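Local coordinates for protein esterase (Rhizomucor miehei, PDB 4WY5) that probably hydrolyses carboxylic esters as a carboxylesterase of the alpha/beta-hydrolase fold, at residues I8-Y12 against V297-Q303. Sequence-based numbering, arbitrary orientation.
Sequences IHPVY and VPVETPQ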
loop_
_atom_site.group_PDB
_atom_site.type_symbol
_atom_site.label_atom_id
_atom_site.label_comp_id
_atom_site.label_asym_id
_atom_site.label_seq_id
_atom_site.Cartn_x
_atom_site.Cartn_y
_atom_site.Cartn_z
ATOM N N ILE A 8 -10.722 6.064 13.485
ATOM C CA ILE A 8 -9.726 6.844 12.761
ATOM C C ILE A 8 -8.572 7.182 13.719
ATOM O O ILE A 8 -8.759 7.188 14.942
ATOM C CB ILE A 8 -10.322 8.149 12.169
ATOM C CG1 ILE A 8 -10.882 9.045 13.277
ATOM C CG2 ILE A 8 -11.407 7.835 11.143
ATOM C CD1 ILE A 8 -11.387 10.416 12.791
ATOM N N HIS A 9 -7.394 7.487 13.171
ATOM C CA HIS A 9 -6.238 7.849 14.000
ATOM C C HIS A 9 -6.525 9.126 14.816
ATOM O O HIS A 9 -7.124 10.085 14.307
ATOM C CB HIS A 9 -4.994 8.032 13.116
ATOM C CG HIS A 9 -3.703 8.099 13.873
ATOM N ND1 HIS A 9 -3.338 9.201 14.622
ATOM C CD2 HIS A 9 -2.681 7.213 13.979
ATOM C CE1 HIS A 9 -2.147 8.984 15.161
ATOM N NE2 HIS A 9 -1.729 7.787 14.797
ATOM N N PRO A 10 -6.120 9.128 16.099
ATOM C CA PRO A 10 -6.336 10.259 17.014
ATOM C C PRO A 10 -5.941 11.618 16.435
ATOM O O PRO A 10 -6.623 12.599 16.720
ATOM C CB PRO A 10 -5.449 9.909 18.218
ATOM C CG PRO A 10 -5.425 8.412 18.229
ATOM C CD PRO A 10 -5.522 7.965 16.786
ATOM N N VAL A 11 -4.879 11.681 15.634
ATOM C CA VAL A 11 -4.476 12.941 15.005
ATOM C C VAL A 11 -5.576 13.484 14.084
ATOM O O VAL A 11 -5.801 14.689 14.046
ATOM C CB VAL A 11 -3.158 12.779 14.213
ATOM C CG1 VAL A 11 -2.988 13.886 13.175
ATOM C CG2 VAL A 11 -1.962 12.759 15.163
ATOM N N TYR A 12 -6.274 12.600 13.367
ATOM C CA TYR A 12 -7.339 13.023 12.444
ATOM C C TYR A 12 -8.572 13.413 13.238
ATOM O O TYR A 12 -9.297 14.349 12.872
ATOM C CB TYR A 12 -7.694 11.913 11.442
ATOM C CG TYR A 12 -6.499 11.472 10.625
ATOM C CD1 TYR A 12 -5.562 12.399 10.165
ATOM C CD2 TYR A 12 -6.265 10.131 10.379
ATOM C CE1 TYR A 12 -4.443 12.002 9.447
ATOM C CE2 TYR A 12 -5.152 9.714 9.667
ATOM C CZ TYR A 12 -4.243 10.650 9.200
ATOM O OH TYR A 12 -3.129 10.235 8.495
ATOM N N VAL A 297 -1.672 16.812 6.299
ATOM C CA VAL A 297 -1.731 16.952 7.760
ATOM C C VAL A 297 -0.327 16.947 8.378
ATOM O O VAL A 297 0.429 15.977 8.235
ATOM C CB VAL A 297 -2.601 15.832 8.392
ATOM C CG1 VAL A 297 -2.433 15.773 9.914
ATOM C CG2 VAL A 297 -4.055 16.041 8.011
ATOM N N PRO A 298 0.017 18.039 9.083
ATOM C CA PRO A 298 1.376 18.349 9.571
ATOM C C PRO A 298 1.956 17.334 10.564
ATOM O O PRO A 298 3.153 17.035 10.519
ATOM C CB PRO A 298 1.205 19.713 10.256
ATOM C CG PRO A 298 -0.107 20.274 9.716
ATOM C CD PRO A 298 -0.961 19.086 9.450
ATOM N N VAL A 299 1.121 16.830 11.465
ATOM C CA VAL A 299 1.594 15.884 12.456
ATOM C C VAL A 299 1.651 14.484 11.865
ATOM O O VAL A 299 0.623 13.918 11.475
ATOM C CB VAL A 299 0.707 15.880 13.709
ATOM C CG1 VAL A 299 1.270 14.908 14.745
ATOM C CG2 VAL A 299 0.628 17.282 14.291
ATOM N N GLU A 300 2.859 13.924 11.828
ATOM C CA GLU A 300 3.116 12.622 11.207
ATOM C C GLU A 300 2.325 11.452 11.837
ATOM O O GLU A 300 2.175 11.369 13.058
ATOM C CB GLU A 300 4.618 12.328 11.257
ATOM C CG GLU A 300 5.029 11.049 10.563
ATOM C CD GLU A 300 6.531 10.926 10.406
ATOM O OE1 GLU A 300 7.155 10.172 11.187
ATOM O OE2 GLU A 300 7.089 11.588 9.504
ATOM N N THR A 301 1.786 10.583 10.980
ATOM C CA THR A 301 1.061 9.377 11.396
ATOM C C THR A 301 1.636 8.184 10.660
ATOM O O THR A 301 2.259 8.362 9.619
ATOM C CB THR A 301 -0.424 9.452 11.057
ATOM O OG1 THR A 301 -0.575 9.536 9.626
ATOM C CG2 THR A 301 -1.066 10.645 11.762
ATOM N N PRO A 302 1.387 6.961 11.159
ATOM C CA PRO A 302 1.923 5.809 10.412
ATOM C C PRO A 302 1.437 5.727 8.964
ATOM O O PRO A 302 2.194 5.219 8.126
ATOM C CB PRO A 302 1.412 4.600 11.210
ATOM C CG PRO A 302 1.207 5.125 12.607
ATOM C CD PRO A 302 0.797 6.570 12.457
ATOM N N GLN A 303 0.240 6.238 8.661
ATOM C CA GLN A 303 -0.237 6.190 7.283
ATOM C C GLN A 303 0.367 7.321 6.424
ATOM O O GLN A 303 0.511 7.144 5.212
ATOM C CB GLN A 303 -1.784 6.184 7.198
ATOM C CG GLN A 303 -2.574 6.920 8.248
ATOM C CD GLN A 303 -2.734 6.152 9.551
ATOM O OE1 GLN A 303 -1.933 6.320 10.474
ATOM N NE2 GLN A 303 -3.785 5.332 9.649
#
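Two helix N-cap residues pack against each other here, His9 at the start of helix 10-19 and Thr301 at the start of helix 302-319, and the contact illustrates how an N-cap hydroxyl can cap its own helix and still bond a side chain of a neighbouring helix. The His9 imidazole swings away from its own backbone N (chi1 -167°), and its ND1 accepts from Val11 N at 3.1 Å, nearly straight at 167° and close to the ring plane. That capping bond fixes the rotation of the ring, so that one face is offered to Thr301, whose methyl CG2 sits 4.0 Å from the ring centroid in a CH-pi contact; Pro10 CD sits over the opposite face, toward the rim.

The two branches of Thr301 do different work. Its hydroxyl OG1, standing between the backbone N and the carbonyl carbon (chi1 63°), caps Tyr304 N at the start of its own helix and also donates to Tyr12 OH at 2.9 Å, while CG2, anti to the carbonyl carbon, lies against Val11 CB as well as the imidazole. The same phenol oxygen is packed by Gln303 CG (3.4 Å between OH and CG), which reaches the tyrosine at its edge, the amide turned almost perpendicular to the ring. Farther along, Val11 spreads its methyls over the incoming loop: CG1 meets Val297 CG1 at 3.8 Å, and CG2 meets Val299 CG1 at 3.9 Å.

The contact thus joins the N-terminal helix to the loop leading into the C-terminal one. Tyr12 also touches Val291 and Phe294, which bracket in sequence His292, the probable histidine of a Ser-His-Asp triad, and His9 shares a backbone hydrogen bond with Gly289. Pro302 packs on Val282 of the second subunit, placing the start of helix 302-319 beside the dimer partner.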